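Local structure of NDP-rhamnosyltransferase (Saccharopolyspora spinosa, 3TSA) at residues Glu260-Leu265 with Ala275-Leu280; Asn94-Ser99 with Glu158-Val163. The protein is a bacterial glycosyltransferase of the GT-B class, related to the erythromycin biosynthesis protein CIII family and built from two Rossmann-like domains. All coordinates share one frame; numbering follows the deposited sequence.

Interaction 1 of 2, residues Glu260-Leu265 with Ala275-Leu280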
loop_
_atom_site.group_PDB
_atom_site.type_symbol
_atom_site.label_atom_id
_atom_site.label_comp_id
_atom_site.label_asym_id
_atom_site.label_seq_id
_atom_site.Cartn_x
_atom_site.Cartn_y
_atom_site.Cartn_z
ATOM N N GLU A 260 10.104 16.716 11.928
ATOM C CA GLU A 260 10.010 17.943 12.791
ATOM C C GLU A 260 10.657 17.818 14.181
ATOM O O GLU A 260 10.925 18.821 14.842
ATOM C CB GLU A 260 8.582 18.463 12.901
ATOM C CG GLU A 260 7.689 17.646 13.818
ATOM C CD GLU A 260 7.130 16.369 13.168
ATOM O OE1 GLU A 260 7.452 15.994 11.990
ATOM O OE2 GLU A 260 6.352 15.725 13.891
ATOM N N HIS A 261 10.946 16.590 14.612
ATOM C CA HIS A 261 11.640 16.389 15.886
ATOM C C HIS A 261 13.168 16.275 15.774
ATOM O O HIS A 261 13.846 16.103 16.785
ATOM C CB HIS A 261 11.044 15.183 16.648
ATOM C CG HIS A 261 9.584 15.330 16.967
ATOM N ND1 HIS A 261 9.114 16.198 17.928
ATOM C CD2 HIS A 261 8.495 14.667 16.495
ATOM C CE1 HIS A 261 7.792 16.117 17.983
ATOM N NE2 HIS A 261 7.392 15.188 17.138
ATOM N N ARG A 262 13.697 16.399 14.549
ATOM C CA ARG A 262 15.107 16.201 14.290
ATOM C C ARG A 262 15.878 17.437 14.769
ATOM O O ARG A 262 17.028 17.343 15.213
ATOM C CB ARG A 262 15.329 15.838 12.779
ATOM C CG ARG A 262 14.861 14.374 12.492
ATOM C CD ARG A 262 14.901 13.926 11.022
ATOM N NE ARG A 262 14.004 12.778 10.855
ATOM C CZ ARG A 262 13.566 12.289 9.704
ATOM N NH1 ARG A 262 13.937 12.860 8.581
ATOM N NH2 ARG A 262 12.740 11.219 9.686
ATOM N N ALA A 263 15.207 18.589 14.778
ATOM C CA ALA A 263 15.840 19.829 15.265
ATOM C C ALA A 263 16.204 19.809 16.774
ATOM O O ALA A 263 17.118 20.518 17.229
ATOM C CB ALA A 263 14.932 21.042 14.919
ATOM N N LEU A 264 15.517 18.969 17.536
ATOM C CA LEU A 264 15.835 18.743 18.949
ATOM C C LEU A 264 17.275 18.201 19.187
ATOM O O LEU A 264 17.822 18.319 20.280
ATOM C CB LEU A 264 14.798 17.769 19.564
ATOM C CG LEU A 264 13.293 18.089 19.462
ATOM C CD1 LEU A 264 12.388 16.951 19.992
ATOM C CD2 LEU A 264 12.942 19.463 20.196
ATOM N N LEU A 265 17.870 17.599 18.164
ATOM C CA LEU A 265 19.142 16.921 18.290
ATOM C C LEU A 265 20.345 17.804 17.948
ATOM O O LEU A 265 20.944 17.635 16.885
ATOM C CB LEU A 265 19.154 15.742 17.327
ATOM C CG LEU A 265 18.084 14.677 17.575
ATOM C CD1 LEU A 265 18.069 13.647 16.438
ATOM C CD2 LEU A 265 18.253 14.075 18.988
ATOM N N ALA A 275 18.553 8.961 11.031
ATOM C CA ALA A 275 17.999 8.197 9.879
ATOM C C ALA A 275 17.005 9.067 9.126
ATOM O O ALA A 275 16.153 9.745 9.731
ATOM C CB ALA A 275 17.349 6.856 10.314
ATOM N N GLU A 276 17.109 9.058 7.808
ATOM C CA GLU A 276 16.329 9.969 6.972
ATOM C C GLU A 276 14.949 9.416 6.609
ATOM O O GLU A 276 14.754 9.000 5.474
ATOM C CB GLU A 276 17.125 10.284 5.689
ATOM C CG GLU A 276 18.128 11.413 5.836
ATOM C CD GLU A 276 17.440 12.756 6.029
ATOM O OE1 GLU A 276 17.631 13.350 7.123
ATOM O OE2 GLU A 276 16.656 13.180 5.145
ATOM N N SER A 277 14.036 9.360 7.563
ATOM C CA SER A 277 12.644 8.815 7.343
ATOM C C SER A 277 12.717 7.378 6.785
ATOM O O SER A 277 12.181 7.064 5.727
ATOM C CB SER A 277 11.816 9.700 6.413
ATOM O OG SER A 277 11.409 10.857 7.092
ATOM N N VAL A 278 13.434 6.511 7.473
ATOM C CA VAL A 278 13.722 5.193 6.916
ATOM C C VAL A 278 12.938 4.183 7.755
ATOM O O VAL A 278 13.185 4.076 8.949
ATOM C CB VAL A 278 15.233 4.776 7.054
ATOM C CG1 VAL A 278 15.413 3.291 6.515
ATOM C CG2 VAL A 278 16.163 5.728 6.297
ATOM N N PRO A 279 12.018 3.426 7.131
ATOM C CA PRO A 279 11.225 2.384 7.809
ATOM C C PRO A 279 12.131 1.451 8.610
ATOM O O PRO A 279 13.099 0.877 8.063
ATOM C CB PRO A 279 10.635 1.605 6.605
ATOM C CG PRO A 279 10.315 2.717 5.644
ATOM C CD PRO A 279 11.583 3.605 5.731
ATOM N N LEU A 280 11.794 1.293 9.898
ATOM C CA LEU A 280 12.590 0.502 10.795
ATOM C C LEU A 280 13.004 -0.857 10.252
ATOM O O LEU A 280 14.128 -1.306 10.405
ATOM C CB LEU A 280 11.713 0.321 12.029
ATOM C CG LEU A 280 12.428 0.463 13.310
ATOM C CD1 LEU A 280 13.021 1.849 13.279
ATOM C CD2 LEU A 280 11.360 0.212 14.410
#
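At the edge of the parallel sheet of the C-terminal domain, Arg262 reaches from the loop following strand 251-256 to Ser277, just past edge strand 272-274. Its chain leaves with CG beside the backbone N (chi1 -73°) and runs extended from CG to NE, carrying the guanidinium across to the other loop. There NH2 donates to Ser277 OG at 2.9 Å, the hydroxyl lying close to the guanidinium plane and the N-H...O angle being 156°. The carbonyl oxygen of Ala275 sits instead over the centre of one guanidinium face, 3.6 Å from Arg262 CZ, so the flat group meets one oxygen at its edge and another over its face. Glu276, the centre of an inverse gamma turn, starts away from Arg262, but its chain bends at chi2 (-68°) and brings OE1 to 4.0 Å from Arg262 NH1. That oxygen stands well out of the guanidinium plane and no N-H points at it; any attraction is probably one of charge alone. Arg262 NE is hydrogen-bonded to the carbonyl oxygen of Val257, which helps fix the rotation of the group. An arginine thus bridges two loops flanking an edge strand of a Rossmann-like GT-B domain.

Interaction 2 of 2, residues Asn94-Ser99 with Glu158-Val163; sequences NVAQSS and ELLDPV
The carbonyl oxygen of Val95 is gripped twice from within its own helix: Ser99 OG donates to it at 2.7 Å and Ser99 N at 3.0 Å, the two arriving from opposite faces of the carbonyl plane. The hydroxyl is placed for this by a chi1 of -59°, which sets OG beside the backbone N and spends its proton on the preceding turn. One residue earlier, Asn94 O is held likewise by the N and OG of Ser98, the hydroxyl bond being longer at 3.2 Å. Across to residues 158-163 the contact is wholly apolar and centres on Ala96, whose methyl points at the other helix. Leu159 brings CD1 to 3.6 Å from Ala96 CB. Leu160 comes to the same methyl with its branched end, CG, CD1 and CD2 all being about equally far, with CD2 at 4.1 Å from Ala96 CB. The small side chain lets the backbones approach closely, Ala96 CA lying 6.8 Å from Leu159 CA. Just past the contact, Pro162 interrupts the helical hydrogen bonding and kinks the second helix. Helix 82-113 thus packs on helix 151-166, and helix 125-133 joins them through Leu125, which touches Val95, Ser99 and Leu160.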
loop_
_atom_site.group_PDB
_atom_site.type_symbol
_atom_site.label_atom_id
_atom_site.label_comp_id
_atom_site.label_asym_id
_atom_site.label_seq_id
_atom_site.Cartn_x
_atom_site.Cartn_y
_atom_site.Cartn_z
ATOM N N ASN A 94 -14.219 10.853 26.161
ATOM C CA ASN A 94 -13.839 11.567 24.948
ATOM C C ASN A 94 -14.249 10.850 23.721
ATOM O O ASN A 94 -14.838 11.487 22.844
ATOM C CB ASN A 94 -12.347 11.810 24.863
ATOM C CG ASN A 94 -11.858 12.639 26.013
ATOM O OD1 ASN A 94 -12.674 13.190 26.730
ATOM N ND2 ASN A 94 -10.535 12.707 26.214
ATOM N N VAL A 95 -13.892 9.563 23.609
ATOM C CA VAL A 95 -14.253 8.792 22.445
ATOM C C VAL A 95 -15.763 8.614 22.244
ATOM O O VAL A 95 -16.267 8.668 21.093
ATOM C CB VAL A 95 -13.481 7.417 22.375
ATOM C CG1 VAL A 95 -13.870 6.707 21.160
ATOM C CG2 VAL A 95 -11.906 7.690 22.381
ATOM N N ALA A 96 -16.505 8.432 23.337
ATOM C CA ALA A 96 -17.967 8.308 23.227
ATOM C C ALA A 96 -18.613 9.598 22.699
ATOM O O ALA A 96 -19.526 9.536 21.867
ATOM C CB ALA A 96 -18.603 7.863 24.599
ATOM N N GLN A 97 -18.129 10.750 23.154
ATOM C CA GLN A 97 -18.727 12.018 22.742
ATOM C C GLN A 97 -18.410 12.271 21.281
ATOM O O GLN A 97 -19.266 12.736 20.533
ATOM C CB GLN A 97 -18.260 13.182 23.619
ATOM C CG GLN A 97 -18.995 14.506 23.290
ATOM C CD GLN A 97 -20.512 14.348 23.394
ATOM O OE1 GLN A 97 -21.252 14.596 22.415
ATOM N NE2 GLN A 97 -20.975 13.864 24.549
ATOM N N SER A 98 -17.177 11.948 20.886
ATOM C CA SER A 98 -16.818 11.970 19.443
ATOM C C SER A 98 -17.684 11.126 18.585
ATOM O O SER A 98 -18.038 11.584 17.490
ATOM C CB SER A 98 -15.381 11.489 19.229
ATOM O OG SER A 98 -14.665 12.547 19.787
ATOM N N SER A 99 -18.028 9.920 19.072
ATOM C CA SER A 99 -18.917 8.978 18.372
ATOM C C SER A 99 -20.229 9.644 18.105
ATOM O O SER A 99 -20.700 9.578 17.005
ATOM C CB SER A 99 -19.125 7.744 19.220
ATOM O OG SER A 99 -17.819 7.187 19.445
ATOM N N GLU A 158 -21.451 2.510 29.796
ATOM C CA GLU A 158 -22.288 3.493 30.544
ATOM C C GLU A 158 -22.844 4.610 29.651
ATOM O O GLU A 158 -24.034 4.956 29.743
ATOM C CB GLU A 158 -21.535 4.080 31.706
ATOM C CG GLU A 158 -22.384 4.921 32.693
ATOM C CD GLU A 158 -21.494 5.682 33.700
ATOM O OE1 GLU A 158 -20.230 5.535 33.675
ATOM O OE2 GLU A 158 -22.047 6.419 34.537
ATOM N N LEU A 159 -22.005 5.160 28.777
ATOM C CA LEU A 159 -22.411 6.230 27.898
ATOM C C LEU A 159 -23.144 5.737 26.646
ATOM O O LEU A 159 -24.094 6.379 26.161
ATOM C CB LEU A 159 -21.209 7.038 27.475
ATOM C CG LEU A 159 -20.499 7.680 28.639
ATOM C CD1 LEU A 159 -19.261 8.266 28.149
ATOM C CD2 LEU A 159 -21.448 8.712 29.351
ATOM N N LEU A 160 -22.727 4.595 26.110
ATOM C CA LEU A 160 -23.290 4.137 24.819
ATOM C C LEU A 160 -24.407 3.102 24.803
ATOM O O LEU A 160 -25.064 2.963 23.766
ATOM C CB LEU A 160 -22.187 3.707 23.808
ATOM C CG LEU A 160 -21.201 4.875 23.555
ATOM C CD1 LEU A 160 -19.963 4.495 22.754
ATOM C CD2 LEU A 160 -21.826 6.130 22.848
ATOM N N ASP A 161 -24.607 2.367 25.879
ATOM C CA ASP A 161 -25.681 1.407 25.948
ATOM C C ASP A 161 -27.041 2.146 25.769
ATOM O O ASP A 161 -27.880 1.658 24.988
ATOM C CB ASP A 161 -25.675 0.661 27.272
ATOM C CG ASP A 161 -24.578 -0.408 27.376
ATOM O OD1 ASP A 161 -23.906 -0.783 26.400
ATOM O OD2 ASP A 161 -24.406 -0.928 28.494
ATOM N N PRO A 162 -27.215 3.329 26.423
ATOM C CA PRO A 162 -28.463 4.137 26.256
ATOM C C PRO A 162 -28.733 4.561 24.840
ATOM O O PRO A 162 -29.860 4.400 24.338
ATOM C CB PRO A 162 -28.196 5.408 27.100
ATOM C CG PRO A 162 -27.263 4.929 28.206
ATOM C CD PRO A 162 -26.328 3.940 27.446
ATOM N N VAL A 163 -27.715 5.083 24.170
ATOM C CA VAL A 163 -27.832 5.391 22.805
ATOM C C VAL A 163 -28.315 4.192 21.994
ATOM O O VAL A 163 -29.220 4.298 21.195
ATOM C CB VAL A 163 -26.473 5.823 22.266
ATOM C CG1 VAL A 163 -26.633 6.116 20.835
ATOM C CG2 VAL A 163 -25.963 7.024 23.214
#

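How the interactions relate
The two contacts illustrate how a two-domain GT-B protein is held together locally in each half. Interaction 2 comes first along the chain, in the N-terminal half, and interaction 1 follows in the C-terminal half. Their centres are 37 Å apart, on opposite sides of the chain's centre, and their nearest atoms remain about 20 Å apart. They share no helix, strand or sheet: residues 94-99 and 158-163 belong to helices of the half with the seven-stranded parallel sheet, whereas 260-265 and 275-280 are loops beside the six-stranded one. Each contact therefore works within one half of the chain. Residues 275-280 also lie at the dimer interface, where Pro279 packs on Thr50 of the second subunit.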